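Local structure of Cyclo(L-leucyl-L-phenylalanyl) synthase (Streptomyces noursei, 3OQV) at residues A[102-107]-A[114-119]; A[73-78]-A[87-92]; A[137-142]-A[147-152]; A[59-64]-A[193-198]. The protein joins phenylalanine and leucine from their aminoacyl-tRNAs into a cyclodipeptide, without ATP, on the way to the antibacterial peptide albonoursin. One frame throughout, in Å; residues are numbered along the deposited sequence.

Contact 1 of 4, residues A[102-107]-A[114-119]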
loop_
_atom_site.group_PDB
_atom_site.type_symbol
_atom_site.label_atom_id
_atom_site.label_comp_id
_atom_site.label_asym_id
_atom_site.label_seq_id
_atom_site.Cartn_x
_atom_site.Cartn_y
_atom_site.Cartn_z
ATOM N N ARG A 102 -2.985 -16.075 9.288
ATOM C CA ARG A 102 -4.224 -16.851 9.271
ATOM C C ARG A 102 -4.838 -16.914 7.874
ATOM O O ARG A 102 -5.393 -17.945 7.468
ATOM C CB ARG A 102 -5.242 -16.291 10.267
ATOM C CG ARG A 102 -4.844 -16.465 11.723
ATOM C CD ARG A 102 -6.053 -16.335 12.653
ATOM N NE ARG A 102 -6.564 -14.964 12.747
ATOM C CZ ARG A 102 -6.087 -14.030 13.568
ATOM N NH1 ARG A 102 -5.063 -14.300 14.369
ATOM N NH2 ARG A 102 -6.643 -12.827 13.603
ATOM N N SER A 103 -4.749 -15.814 7.137
ATOM C CA SER A 103 -5.331 -15.765 5.802
ATOM C C SER A 103 -4.597 -16.709 4.853
ATOM O O SER A 103 -5.229 -17.440 4.091
ATOM C CB SER A 103 -5.340 -14.333 5.262
ATOM O OG SER A 103 -6.262 -13.551 6.002
ATOM N N LEU A 104 -3.271 -16.748 4.964
ATOM C CA LEU A 104 -2.450 -17.603 4.107
ATOM C C LEU A 104 -2.667 -19.082 4.428
ATOM O O LEU A 104 -2.610 -19.935 3.542
ATOM C CB LEU A 104 -0.967 -17.258 4.264
ATOM C CG LEU A 104 -0.508 -15.883 3.770
ATOM C CD1 LEU A 104 0.875 -15.566 4.293
ATOM C CD2 LEU A 104 -0.538 -15.807 2.251
ATOM N N GLU A 105 -2.888 -19.377 5.706
ATOM C CA GLU A 105 -3.274 -20.717 6.127
ATOM C C GLU A 105 -4.594 -21.135 5.491
ATOM O O GLU A 105 -4.757 -22.289 5.091
ATOM C CB GLU A 105 -3.374 -20.800 7.653
ATOM C CG GLU A 105 -2.101 -21.293 8.327
ATOM C CD GLU A 105 -2.295 -21.608 9.801
ATOM O OE1 GLU A 105 -1.305 -21.975 10.472
ATOM O OE2 GLU A 105 -3.439 -21.486 10.291
ATOM N N SER A 106 -5.532 -20.198 5.385
ATOM C CA SER A 106 -6.873 -20.521 4.903
ATOM C C SER A 106 -6.868 -20.802 3.405
ATOM O O SER A 106 -7.807 -21.399 2.877
ATOM C CB SER A 106 -7.847 -19.388 5.206
ATOM O OG SER A 106 -8.087 -19.282 6.593
ATOM N N VAL A 107 -5.819 -20.352 2.719
ATOM C CA VAL A 107 -5.558 -20.792 1.352
ATOM C C VAL A 107 -4.585 -21.975 1.311
ATOM O O VAL A 107 -4.892 -23.020 0.731
ATOM C CB VAL A 107 -5.039 -19.629 0.464
ATOM C CG1 VAL A 107 -6.054 -18.496 0.427
ATOM C CG2 VAL A 107 -3.692 -19.125 0.963
ATOM N N PHE A 114 2.540 -16.933 -2.790
ATOM C CA PHE A 114 2.529 -15.510 -2.511
ATOM C C PHE A 114 3.863 -15.108 -1.910
ATOM O O PHE A 114 4.414 -15.826 -1.086
ATOM C CB PHE A 114 1.382 -15.184 -1.550
ATOM C CG PHE A 114 0.037 -15.625 -2.057
ATOM C CD1 PHE A 114 -0.625 -14.880 -3.029
ATOM C CD2 PHE A 114 -0.493 -16.856 -1.681
ATOM C CE1 PHE A 114 -1.842 -15.313 -3.551
ATOM C CE2 PHE A 114 -1.705 -17.303 -2.203
ATOM C CZ PHE A 114 -2.373 -16.535 -3.149
ATOM N N ARG A 115 4.414 -13.989 -2.363
ATOM C CA ARG A 115 5.572 -13.413 -1.690
ATOM C C ARG A 115 5.145 -12.269 -0.798
ATOM O O ARG A 115 4.716 -11.229 -1.280
ATOM C CB ARG A 115 6.623 -12.935 -2.690
ATOM C CG ARG A 115 7.882 -12.391 -2.027
ATOM C CD ARG A 115 8.995 -12.197 -3.042
ATOM N NE ARG A 115 8.594 -11.296 -4.120
ATOM C CZ ARG A 115 9.199 -11.220 -5.304
ATOM N NH1 ARG A 115 10.245 -11.990 -5.571
ATOM N NH2 ARG A 115 8.757 -10.373 -6.226
ATOM N N VAL A 116 5.240 -12.479 0.510
ATOM C CA VAL A 116 4.687 -11.537 1.479
ATOM C C VAL A 116 5.819 -10.885 2.243
ATOM O O VAL A 116 6.624 -11.574 2.867
ATOM C CB VAL A 116 3.769 -12.249 2.475
ATOM C CG1 VAL A 116 3.192 -11.267 3.481
ATOM C CG2 VAL A 116 2.670 -13.010 1.742
ATOM N N ARG A 117 5.926 -9.566 2.134
ATOM C CA ARG A 117 6.990 -8.824 2.799
ATOM C C ARG A 117 6.424 -7.554 3.413
ATOM O O ARG A 117 5.417 -7.025 2.933
ATOM C CB ARG A 117 8.103 -8.480 1.805
ATOM C CG ARG A 117 8.844 -9.702 1.254
ATOM C CD ARG A 117 9.927 -9.286 0.275
ATOM N NE ARG A 117 9.345 -8.971 -1.018
ATOM C CZ ARG A 117 10.042 -8.740 -2.120
ATOM N NH1 ARG A 117 11.364 -8.682 -2.067
ATOM N NH2 ARG A 117 9.407 -8.451 -3.252
ATOM N N SER A 118 7.072 -7.049 4.464
ATOM C CA SER A 118 6.813 -5.691 4.941
ATOM C C SER A 118 7.387 -4.666 3.965
ATOM O O SER A 118 8.341 -4.961 3.252
ATOM C CB SER A 118 7.460 -5.484 6.307
ATOM O OG SER A 118 8.872 -5.608 6.203
ATOM N N LEU A 119 6.846 -3.450 3.969
ATOM C CA LEU A 119 7.448 -2.367 3.178
ATOM C C LEU A 119 8.880 -2.087 3.644
ATOM O O LEU A 119 9.784 -1.900 2.830
ATOM C CB LEU A 119 6.601 -1.093 3.228
ATOM C CG LEU A 119 7.045 0.093 2.346
ATOM C CD1 LEU A 119 7.293 -0.331 0.886
ATOM C CD2 LEU A 119 6.001 1.199 2.381
#
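L104, near the end of the long helix 82-107, divides its two methyl groups between alternate residues of the edge strand 114-118. CD1 lies 4.0 Å from V116 CG2, while CD2 reaches the ring of F114 at CD2, 4.1 Å away. The CG of L104 stands anti to its own carbonyl carbon (chi1 -67°), and from there the fork of the leucine spans both strand residues. F114 has a second neighbour one helical turn on: CG2 of V107 comes to 4.2 Å from F114 CE2, so the leucine and the valine meet adjacent ring atoms, CD2 and CE2, both obliquely. V116, the smaller partner, offers a single methyl. The contact is purely apolar and lies toward the surface, although F114 also touches L52 of helix 45-58 and T62 of the adjoining strand. R115 and R117 lie on the other side of the sheet, where both touch F193. The axes of residues 102-107 and 114-118 run nearly antiparallel (172°), 11.8 Å apart at closest approach, as expected of the returning half of a beta-alpha-beta crossover in a Rossmann fold, here the one that ends in strand 114-118.

Contact 2 of 4, residues A[73-78]-A[87-92]. With PO4 (phosphate ion), chain E.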
loop_
_atom_site.group_PDB
_atom_site.type_symbol
_atom_site.label_atom_id
_atom_site.label_comp_id
_atom_site.label_asym_id
_atom_site.label_seq_id
_atom_site.Cartn_x
_atom_site.Cartn_y
_atom_site.Cartn_z
ATOM N N GLU A 73 5.048 8.224 13.251
ATOM C CA GLU A 73 5.057 9.673 13.052
ATOM C C GLU A 73 3.655 10.271 13.057
ATOM O O GLU A 73 3.461 11.417 13.457
ATOM C CB GLU A 73 5.754 10.033 11.739
ATOM C CG GLU A 73 7.225 9.710 11.727
ATOM C CD GLU A 73 7.777 9.597 10.318
ATOM O OE1 GLU A 73 7.467 10.475 9.480
ATOM O OE2 GLU A 73 8.504 8.617 10.045
ATOM N N MET A 74 2.678 9.498 12.595
ATOM C CA MET A 74 1.309 9.977 12.528
ATOM C C MET A 74 0.700 9.973 13.921
ATOM O O MET A 74 -0.038 10.885 14.289
ATOM C CB MET A 74 0.475 9.100 11.591
ATOM C CG MET A 74 -0.903 9.673 11.247
ATOM S SD MET A 74 -0.838 11.287 10.422
ATOM C CE MET A 74 -0.365 10.795 8.753
ATOM N N LEU A 75 1.021 8.944 14.698
ATOM C CA LEU A 75 0.555 8.864 16.077
ATOM C C LEU A 75 1.156 9.986 16.917
ATOM O O LEU A 75 0.495 10.549 17.789
ATOM C CB LEU A 75 0.908 7.508 16.677
ATOM C CG LEU A 75 0.172 6.322 16.055
ATOM C CD1 LEU A 75 0.815 5.018 16.510
ATOM C CD2 LEU A 75 -1.309 6.361 16.423
ATOM N N ILE A 76 2.408 10.321 16.634
ATOM C CA ILE A 76 3.060 11.436 17.289
ATOM C C ILE A 76 2.425 12.782 16.935
ATOM O O ILE A 76 2.099 13.570 17.828
ATOM C CB ILE A 76 4.562 11.436 17.018
ATOM C CG1 ILE A 76 5.196 10.234 17.721
ATOM C CG2 ILE A 76 5.187 12.738 17.478
ATOM C CD1 ILE A 76 6.578 9.869 17.226
ATOM N N ALA A 77 2.174 13.007 15.646
ATOM C CA ALA A 77 1.325 14.118 15.205
ATOM C C ALA A 77 0.032 14.236 16.017
ATOM O O ALA A 77 -0.417 15.338 16.325
ATOM C CB ALA A 77 1.007 13.991 13.709
ATOM N N ASP A 78 -0.580 13.098 16.334
ATOM C CA ASP A 78 -1.859 13.090 17.032
ATOM C C ASP A 78 -1.686 13.477 18.497
ATOM O O ASP A 78 -2.643 13.904 19.152
ATOM C CB ASP A 78 -2.514 11.707 16.937
ATOM C CG ASP A 78 -3.252 11.502 15.632
ATOM O OD1 ASP A 78 -3.807 12.489 15.103
ATOM O OD2 ASP A 78 -3.295 10.351 15.151
ATOM N N ARG A 87 4.814 1.513 20.956
ATOM C CA ARG A 87 3.972 0.460 21.520
ATOM C C ARG A 87 2.722 0.211 20.669
ATOM O O ARG A 87 2.383 -0.935 20.381
ATOM C CB ARG A 87 3.562 0.786 22.972
ATOM C CG ARG A 87 4.671 0.575 24.020
ATOM C CD ARG A 87 4.284 1.211 25.361
ATOM N NE ARG A 87 5.255 0.961 26.424
ATOM C CZ ARG A 87 5.163 1.471 27.654
ATOM N NH1 ARG A 87 4.168 2.287 27.965
ATOM N NH2 ARG A 87 6.071 1.177 28.571
ATOM N N SER A 88 2.023 1.281 20.299
ATOM C CA SER A 88 0.843 1.160 19.450
ATOM C C SER A 88 1.151 0.492 18.107
ATOM O O SER A 88 0.482 -0.472 17.704
ATOM C CB SER A 88 0.198 2.524 19.208
ATOM O OG SER A 88 -1.009 2.373 18.475
ATOM N N VAL A 89 2.178 0.994 17.432
ATOM C CA VAL A 89 2.578 0.447 16.135
ATOM C C VAL A 89 2.938 -1.028 16.247
ATOM O O VAL A 89 2.457 -1.856 15.470
ATOM C CB VAL A 89 3.763 1.217 15.536
ATOM C CG1 VAL A 89 4.186 0.582 14.208
ATOM C CG2 VAL A 89 3.391 2.669 15.319
ATOM N N LYS A 90 3.738 -1.369 17.255
ATOM C CA LYS A 90 4.127 -2.751 17.443
ATOM C C LYS A 90 2.890 -3.625 17.533
ATOM O O LYS A 90 2.852 -4.714 16.961
ATOM C CB LYS A 90 4.980 -2.931 18.703
ATOM C CG LYS A 90 5.493 -4.354 18.885
ATOM C CD LYS A 90 5.993 -4.613 20.307
ATOM C CE LYS A 90 6.896 -3.487 20.789
ATOM N NZ LYS A 90 7.897 -3.089 19.761
ATOM N N ARG A 91 1.918 -3.184 18.328
ATOM C CA ARG A 91 0.722 -3.966 18.548
ATOM C C ARG A 91 -0.104 -4.091 17.277
ATOM O O ARG A 91 -0.647 -5.152 16.972
ATOM C CB ARG A 91 -0.115 -3.321 19.648
ATOM C CG ARG A 91 -0.865 -4.315 20.474
ATOM C CD ARG A 91 -1.639 -3.605 21.562
ATOM N NE ARG A 91 -0.887 -3.574 22.804
ATOM C CZ ARG A 91 -1.406 -3.217 23.973
ATOM N NH1 ARG A 91 -2.677 -2.841 24.039
ATOM N NH2 ARG A 91 -0.657 -3.238 25.064
ATOM N N THR A 92 -0.263 -2.973 16.588
ATOM C CA THR A 92 -1.025 -2.935 15.342
ATOM C C THR A 92 -0.410 -3.892 14.325
ATOM O O THR A 92 -1.114 -4.666 13.671
ATOM C CB THR A 92 -1.062 -1.503 14.786
ATOM O OG1 THR A 92 -1.866 -0.690 15.650
ATOM C CG2 THR A 92 -1.640 -1.459 13.370
HETATM P P PO4 E . 2.708 -3.865 23.280
HETATM O O1 PO4 E . 2.020 -5.182 23.007
HETATM O O2 PO4 E . 3.459 -3.399 22.044
HETATM O O3 PO4 E . 1.654 -2.835 23.620
HETATM O O4 PO4 E . 3.680 -4.030 24.434
#
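L75 meets S88 and V89 through a single methyl, and this apolar touch is all that joins the segments 73-78 and 87-92 directly. L75 CD1 fits between the two neighbours, 3.7 Å from S88 CB and also 3.7 Å from V89 CG2. The serine therefore serves here mainly through its methylene, with S88 OG close by at 3.8 Å from the same L75 CD1. V89 comes in with the methyl that stands beside its backbone N, and its side chain also touches I71 and D72 at the start of the shorter helix. R80, in the loop between the helices, packs against both L75 and S88.

The polar interactions lie elsewhere. On helix 71-78, D78 OD1 takes a salt bridge from R160 and a hydrogen bond from H171, tying that helix to its other neighbours. On helix 82-107, R91 turns a guanidinium edge to a phosphate ion, probably carried over from crystallisation, whose phosphorus lies in the guanidinium plane. R91 NE and R91 NH2 each lie 2.8 Å from phosphate O3, but with N-H...O angles of 127° and 125° both bonds are weak. A longer weak bond runs from R91 NE to phosphate O1. The methylenes of K90, its chain bent at the far end, run alongside one phosphate oxygen, K90 CD being 3.3 Å from O2.

Two successive helices packed in this way form the helical link between strands 59-67 and 114-118 of the Rossmann fold, and the anion on the longer one is consistent with a basic helix whose R98 could, by similarity, take part in aminoacyl-tRNA binding.

Contact 3 of 4, residues A[137-142]-A[147-152]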
loop_
_atom_site.group_PDB
_atom_site.type_symbol
_atom_site.label_atom_id
_atom_site.label_comp_id
_atom_site.label_asym_id
_atom_site.label_seq_id
_atom_site.Cartn_x
_atom_site.Cartn_y
_atom_site.Cartn_z
ATOM N N ARG A 137 12.789 12.215 -6.951
ATOM C CA ARG A 137 13.064 13.226 -7.964
ATOM C C ARG A 137 11.804 13.749 -8.653
ATOM O O ARG A 137 11.611 14.965 -8.759
ATOM C CB ARG A 137 14.073 12.702 -8.995
ATOM C CG ARG A 137 13.975 13.371 -10.363
ATOM C CD ARG A 137 15.313 13.384 -11.087
ATOM N NE ARG A 137 16.155 12.253 -10.702
ATOM C CZ ARG A 137 16.085 11.041 -11.250
ATOM N NH1 ARG A 137 16.877 10.067 -10.814
ATOM N NH2 ARG A 137 15.215 10.799 -12.226
ATOM N N ALA A 138 10.946 12.837 -9.114
ATOM C CA ALA A 138 9.674 13.228 -9.711
ATOM C C ALA A 138 8.860 14.118 -8.785
ATOM O O ALA A 138 8.232 15.077 -9.240
ATOM C CB ALA A 138 8.860 12.004 -10.128
ATOM N N PHE A 139 8.886 13.826 -7.485
ATOM C CA PHE A 139 8.097 14.606 -6.535
ATOM C C PHE A 139 8.590 16.048 -6.428
ATOM O O PHE A 139 7.807 16.970 -6.175
ATOM C CB PHE A 139 8.098 13.968 -5.144
ATOM C CG PHE A 139 7.416 14.808 -4.100
ATOM C CD1 PHE A 139 6.046 14.722 -3.906
ATOM C CD2 PHE A 139 8.139 15.727 -3.347
ATOM C CE1 PHE A 139 5.412 15.514 -2.962
ATOM C CE2 PHE A 139 7.514 16.515 -2.394
ATOM C CZ PHE A 139 6.150 16.409 -2.198
ATOM N N GLU A 140 9.895 16.234 -6.578
ATOM C CA GLU A 140 10.469 17.566 -6.464
ATOM C C GLU A 140 10.305 18.346 -7.755
ATOM O O GLU A 140 10.347 19.570 -7.749
ATOM C CB GLU A 140 11.943 17.488 -6.087
ATOM C CG GLU A 140 12.181 17.235 -4.617
ATOM C CD GLU A 140 13.372 16.326 -4.379
ATOM O OE1 GLU A 140 14.090 16.018 -5.357
ATOM O OE2 GLU A 140 13.590 15.919 -3.219
ATOM N N GLU A 141 10.155 17.633 -8.866
ATOM C CA GLU A 141 10.470 18.190 -10.177
ATOM C C GLU A 141 9.254 18.184 -11.096
ATOM O O GLU A 141 9.242 18.858 -12.126
ATOM C CB GLU A 141 11.621 17.424 -10.826
ATOM C CG GLU A 141 12.924 17.484 -10.046
ATOM C CD GLU A 141 14.133 17.173 -10.907
ATOM O OE1 GLU A 141 13.985 16.435 -11.910
ATOM O OE2 GLU A 141 15.233 17.672 -10.584
ATOM N N ASP A 142 8.232 17.423 -10.719
ATOM C CA ASP A 142 7.025 17.300 -11.531
ATOM C C ASP A 142 5.821 17.815 -10.758
ATOM O O ASP A 142 5.450 17.250 -9.728
ATOM C CB ASP A 142 6.799 15.840 -11.931
ATOM C CG ASP A 142 5.739 15.681 -13.016
ATOM O OD1 ASP A 142 4.551 15.977 -12.756
ATOM O OD2 ASP A 142 6.091 15.204 -14.116
ATOM N N THR A 147 1.349 17.256 -6.764
ATOM C CA THR A 147 -0.033 17.515 -6.372
ATOM C C THR A 147 -0.794 16.222 -6.097
ATOM O O THR A 147 -1.544 16.129 -5.124
ATOM C CB THR A 147 -0.787 18.310 -7.456
ATOM O OG1 THR A 147 -0.176 19.594 -7.614
ATOM C CG2 THR A 147 -2.250 18.489 -7.064
ATOM N N ALA A 148 -0.583 15.231 -6.961
ATOM C CA ALA A 148 -1.229 13.925 -6.845
ATOM C C ALA A 148 -0.815 13.208 -5.562
ATOM O O ALA A 148 -1.655 12.703 -4.825
ATOM C CB ALA A 148 -0.900 13.061 -8.057
ATOM N N CYS A 149 0.487 13.155 -5.311
ATOM C CA CYS A 149 0.989 12.638 -4.047
ATOM C C CYS A 149 0.394 13.387 -2.873
ATOM O O CYS A 149 -0.014 12.783 -1.896
ATOM C CB CYS A 149 2.508 12.722 -3.999
ATOM S SG CYS A 149 3.305 11.486 -5.029
ATOM N N GLU A 150 0.328 14.711 -2.985
ATOM C CA GLU A 150 -0.153 15.540 -1.890
ATOM C C GLU A 150 -1.629 15.285 -1.619
ATOM O O GLU A 150 -2.058 15.214 -0.467
ATOM C CB GLU A 150 0.086 17.022 -2.211
ATOM C CG GLU A 150 1.558 17.413 -2.211
ATOM C CD GLU A 150 1.825 18.797 -2.792
ATOM O OE1 GLU A 150 0.871 19.456 -3.264
ATOM O OE2 GLU A 150 2.999 19.228 -2.772
ATOM N N ASP A 151 -2.408 15.112 -2.682
ATOM C CA ASP A 151 -3.805 14.715 -2.524
ATOM C C ASP A 151 -3.934 13.390 -1.794
ATOM O O ASP A 151 -4.776 13.232 -0.906
ATOM C CB ASP A 151 -4.512 14.651 -3.885
ATOM C CG ASP A 151 -4.738 16.030 -4.490
ATOM O OD1 ASP A 151 -4.672 17.037 -3.738
ATOM O OD2 ASP A 151 -4.967 16.108 -5.720
ATOM N N MET A 152 -3.055 12.454 -2.138
ATOM C CA MET A 152 -2.982 11.188 -1.437
ATOM C C MET A 152 -2.613 11.366 0.030
ATOM O O MET A 152 -3.184 10.704 0.886
ATOM C CB MET A 152 -1.969 10.246 -2.099
ATOM C CG MET A 152 -2.102 8.817 -1.613
ATOM S SD MET A 152 -1.061 7.681 -2.542
ATOM C CE MET A 152 -1.206 6.221 -1.524
#
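The sharp corner between helices 126-141 and 143-158, two successive helices separated by D142 alone, is bridged by F139, which reaches across to C149 and E150. C149 CB sits at the rim of the phenylalanine ring, near its plane, 4.1 Å from F139 CD1 and 4.2 Å from F139 CE1. The ring is thus met edge-on by a methylene rather than covered by it. F139 CG stands anti to its backbone N (chi1 174°), which swings the ring away from its own helix and into the angle of the corner. Further out, the carboxylate of E150 passes obliquely by the far end of the ring, with E150 OE2 at 4.3 Å from F139 CZ, a distance of loose packing only.

Both helices pack on helix 169-193, which leads into strand 198-202 of the Rossmann-fold sheet. F139 touches L176 and L180 of that helix, and L180 is a substrate-binding residue by similarity; M152, one turn beyond C149, touches E182 and F186 there.

D142 sits at the bend. Its backbone N gives a 2.8 Å bond to A138 O, which also accepts from E141 N at 3.2 Å on the same face of the carbonyl plane. As N-cap of the next helix, D142 then uses its carboxylate OD1 to take the backbone N-H of F145.

Contact 4 of 4, residues A[59-64]-A[193-198]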
loop_
_atom_site.group_PDB
_atom_site.type_symbol
_atom_site.label_atom_id
_atom_site.label_comp_id
_atom_site.label_asym_id
_atom_site.label_seq_id
_atom_site.Cartn_x
_atom_site.Cartn_y
_atom_site.Cartn_z
ATOM N N PHE A 59 -3.033 -14.545 -11.742
ATOM C CA PHE A 59 -1.677 -14.002 -11.879
ATOM C C PHE A 59 -0.611 -15.058 -11.605
ATOM O O PHE A 59 -0.749 -15.877 -10.696
ATOM C CB PHE A 59 -1.479 -12.778 -10.970
ATOM C CG PHE A 59 -2.371 -11.627 -11.315
ATOM C CD1 PHE A 59 -2.064 -10.786 -12.382
ATOM C CD2 PHE A 59 -3.566 -11.435 -10.637
ATOM C CE1 PHE A 59 -2.911 -9.751 -12.742
ATOM C CE2 PHE A 59 -4.419 -10.409 -10.985
ATOM C CZ PHE A 59 -4.096 -9.562 -12.044
ATOM N N GLU A 60 0.426 -15.054 -12.437
ATOM C CA GLU A 60 1.585 -15.930 -12.275
ATOM C C GLU A 60 2.319 -15.689 -10.963
ATOM O O GLU A 60 2.737 -16.637 -10.298
ATOM C CB GLU A 60 2.558 -15.733 -13.446
ATOM N N ARG A 61 2.507 -14.419 -10.615
ATOM C CA ARG A 61 3.169 -14.049 -9.370
ATOM C C ARG A 61 2.343 -13.010 -8.629
ATOM O O ARG A 61 1.696 -12.171 -9.242
ATOM C CB ARG A 61 4.559 -13.470 -9.659
ATOM C CG ARG A 61 5.405 -14.322 -10.595
ATOM C CD ARG A 61 6.718 -13.627 -10.956
ATOM N NE ARG A 61 7.426 -13.141 -9.775
ATOM C CZ ARG A 61 8.216 -13.891 -9.011
ATOM N NH1 ARG A 61 8.395 -15.175 -9.293
ATOM N NH2 ARG A 61 8.809 -13.359 -7.945
ATOM N N THR A 62 2.408 -13.024 -7.306
ATOM C CA THR A 62 1.703 -12.012 -6.517
ATOM C C THR A 62 2.592 -11.597 -5.358
ATOM O O THR A 62 3.141 -12.461 -4.660
ATOM C CB THR A 62 0.374 -12.556 -5.940
ATOM O OG1 THR A 62 -0.559 -12.771 -6.999
ATOM C CG2 THR A 62 -0.240 -11.549 -4.964
ATOM N N ASP A 63 2.819 -10.294 -5.210
ATOM C CA ASP A 63 3.454 -9.793 -3.996
ATOM C C ASP A 63 2.419 -9.221 -3.053
ATOM O O ASP A 63 1.482 -8.557 -3.482
ATOM C CB ASP A 63 4.516 -8.744 -4.322
ATOM C CG ASP A 63 5.835 -9.375 -4.743
ATOM O OD1 ASP A 63 6.710 -9.569 -3.875
ATOM O OD2 ASP A 63 5.970 -9.720 -5.935
ATOM N N VAL A 64 2.550 -9.554 -1.775
ATOM C CA VAL A 64 1.732 -8.946 -0.736
ATOM C C VAL A 64 2.651 -8.113 0.143
ATOM O O VAL A 64 3.667 -8.611 0.656
ATOM C CB VAL A 64 1.029 -9.994 0.143
ATOM C CG1 VAL A 64 0.100 -9.308 1.125
ATOM C CG2 VAL A 64 0.264 -10.979 -0.706
ATOM N N PHE A 193 9.444 -4.957 -8.558
ATOM C CA PHE A 193 9.284 -6.403 -8.406
ATOM C C PHE A 193 9.913 -7.160 -9.574
ATOM O O PHE A 193 9.743 -8.375 -9.687
ATOM C CB PHE A 193 7.800 -6.785 -8.257
ATOM C CG PHE A 193 7.157 -6.202 -7.041
ATOM C CD1 PHE A 193 7.443 -6.717 -5.778
ATOM C CD2 PHE A 193 6.367 -5.063 -7.138
ATOM C CE1 PHE A 193 6.895 -6.150 -4.630
ATOM C CE2 PHE A 193 5.813 -4.484 -5.997
ATOM C CZ PHE A 193 6.081 -5.025 -4.742
ATOM N N SER A 194 10.547 -6.423 -10.483
ATOM C CA SER A 194 11.205 -6.999 -11.669
ATOM C C SER A 194 10.282 -7.888 -12.507
ATOM O O SER A 194 10.600 -9.054 -12.794
ATOM C CB SER A 194 12.468 -7.795 -11.280
ATOM O OG SER A 194 13.137 -7.237 -10.163
ATOM N N VAL A 195 9.173 -7.317 -12.961
ATOM C CA VAL A 195 8.236 -8.035 -13.804
ATOM C C VAL A 195 7.825 -7.107 -14.924
ATOM O O VAL A 195 7.947 -5.884 -14.794
ATOM C CB VAL A 195 6.976 -8.446 -13.015
ATOM C CG1 VAL A 195 7.289 -9.605 -12.073
ATOM C CG2 VAL A 195 6.410 -7.245 -12.254
ATOM N N PRO A 196 7.389 -7.676 -16.059
ATOM C CA PRO A 196 7.136 -6.835 -17.225
ATOM C C PRO A 196 5.890 -5.974 -17.021
ATOM O O PRO A 196 5.811 -4.870 -17.545
ATOM C CB PRO A 196 6.898 -7.847 -18.356
ATOM C CG PRO A 196 7.411 -9.168 -17.835
ATOM C CD PRO A 196 7.229 -9.111 -16.353
ATOM N N SER A 197 4.920 -6.488 -16.270
ATOM C CA SER A 197 3.723 -5.716 -15.950
ATOM C C SER A 197 3.253 -6.063 -14.548
ATOM O O SER A 197 3.523 -7.154 -14.051
ATOM C CB SER A 197 2.599 -5.983 -16.952
ATOM O OG SER A 197 2.064 -7.289 -16.789
ATOM N N SER A 198 2.556 -5.129 -13.914
ATOM C CA SER A 198 2.059 -5.358 -12.559
ATOM C C SER A 198 0.701 -4.700 -12.374
ATOM O O SER A 198 0.475 -3.571 -12.821
ATOM C CB SER A 198 3.044 -4.837 -11.514
ATOM O OG SER A 198 2.587 -5.141 -10.197
#
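This is a long-range contact between a carboxylate and an aromatic ring, made where the chain leaves helix 169-193 and passes beside strand 59-67 of the central sheet. D63 and F193 carry it. The carboxyl carbon D63 CG lies 3.3 Å from F193 CD1, and D63 OD2 is equally near that ring atom, while D63 CB comes to 3.5 Å from F193 CE1. The carboxylate and ring planes are 35° apart, so the acid meets the ring obliquely, its plane tilted against that of the ring. F193 reaches it with CG anti to the carbonyl carbon (chi1 -62°), and the two side chains run alongside each other, pointing opposite ways. Nearer the surface, R61 CD brushes V195 CG1 at 4.2 Å, a looser touch at the margin.

The carboxylate is held from elsewhere. D63 OD1 forms salt bridges with R115 and R117 of the neighbouring strand 114-118, and D63 OD2 accepts a hydrogen bond from H31, whose ring also meets that of F193. Replacing F193 by an alanine is likely to open a gap beside D63 and strip the carboxylate and the two arginines of their apolar neighbour. With both its oxygens engaged, the buried acid is likely to stay ionised, its charge balanced by the arginines while the phenylalanine packs against one flank of it.

Overall arrangement
Contacts 1 and 4 share the central sheet: strands 114-118 and 59-67 are neighbours, the contact centres lie 15 Å apart, and R115 NE meets D63 OD1 at 2.6 Å. Contact 2 is 23 Å from contact 1 between centres but uses the same helix, 82-107. Contacts 1 and 3, like contacts 2 and 4, are about 31 Å apart between centres, on opposite sides of the chain's centre. Residues 59-64 and 193-198 bracket the other three contacts in sequence. The active-site pocket, occupied by dithiane diol, lies amid them: the side chain of F193 is about 8 Å from the ligand and that of C149 about 11 Å, while the side chain of V89 is about 12 Å from that of S37, the inferred nucleophile.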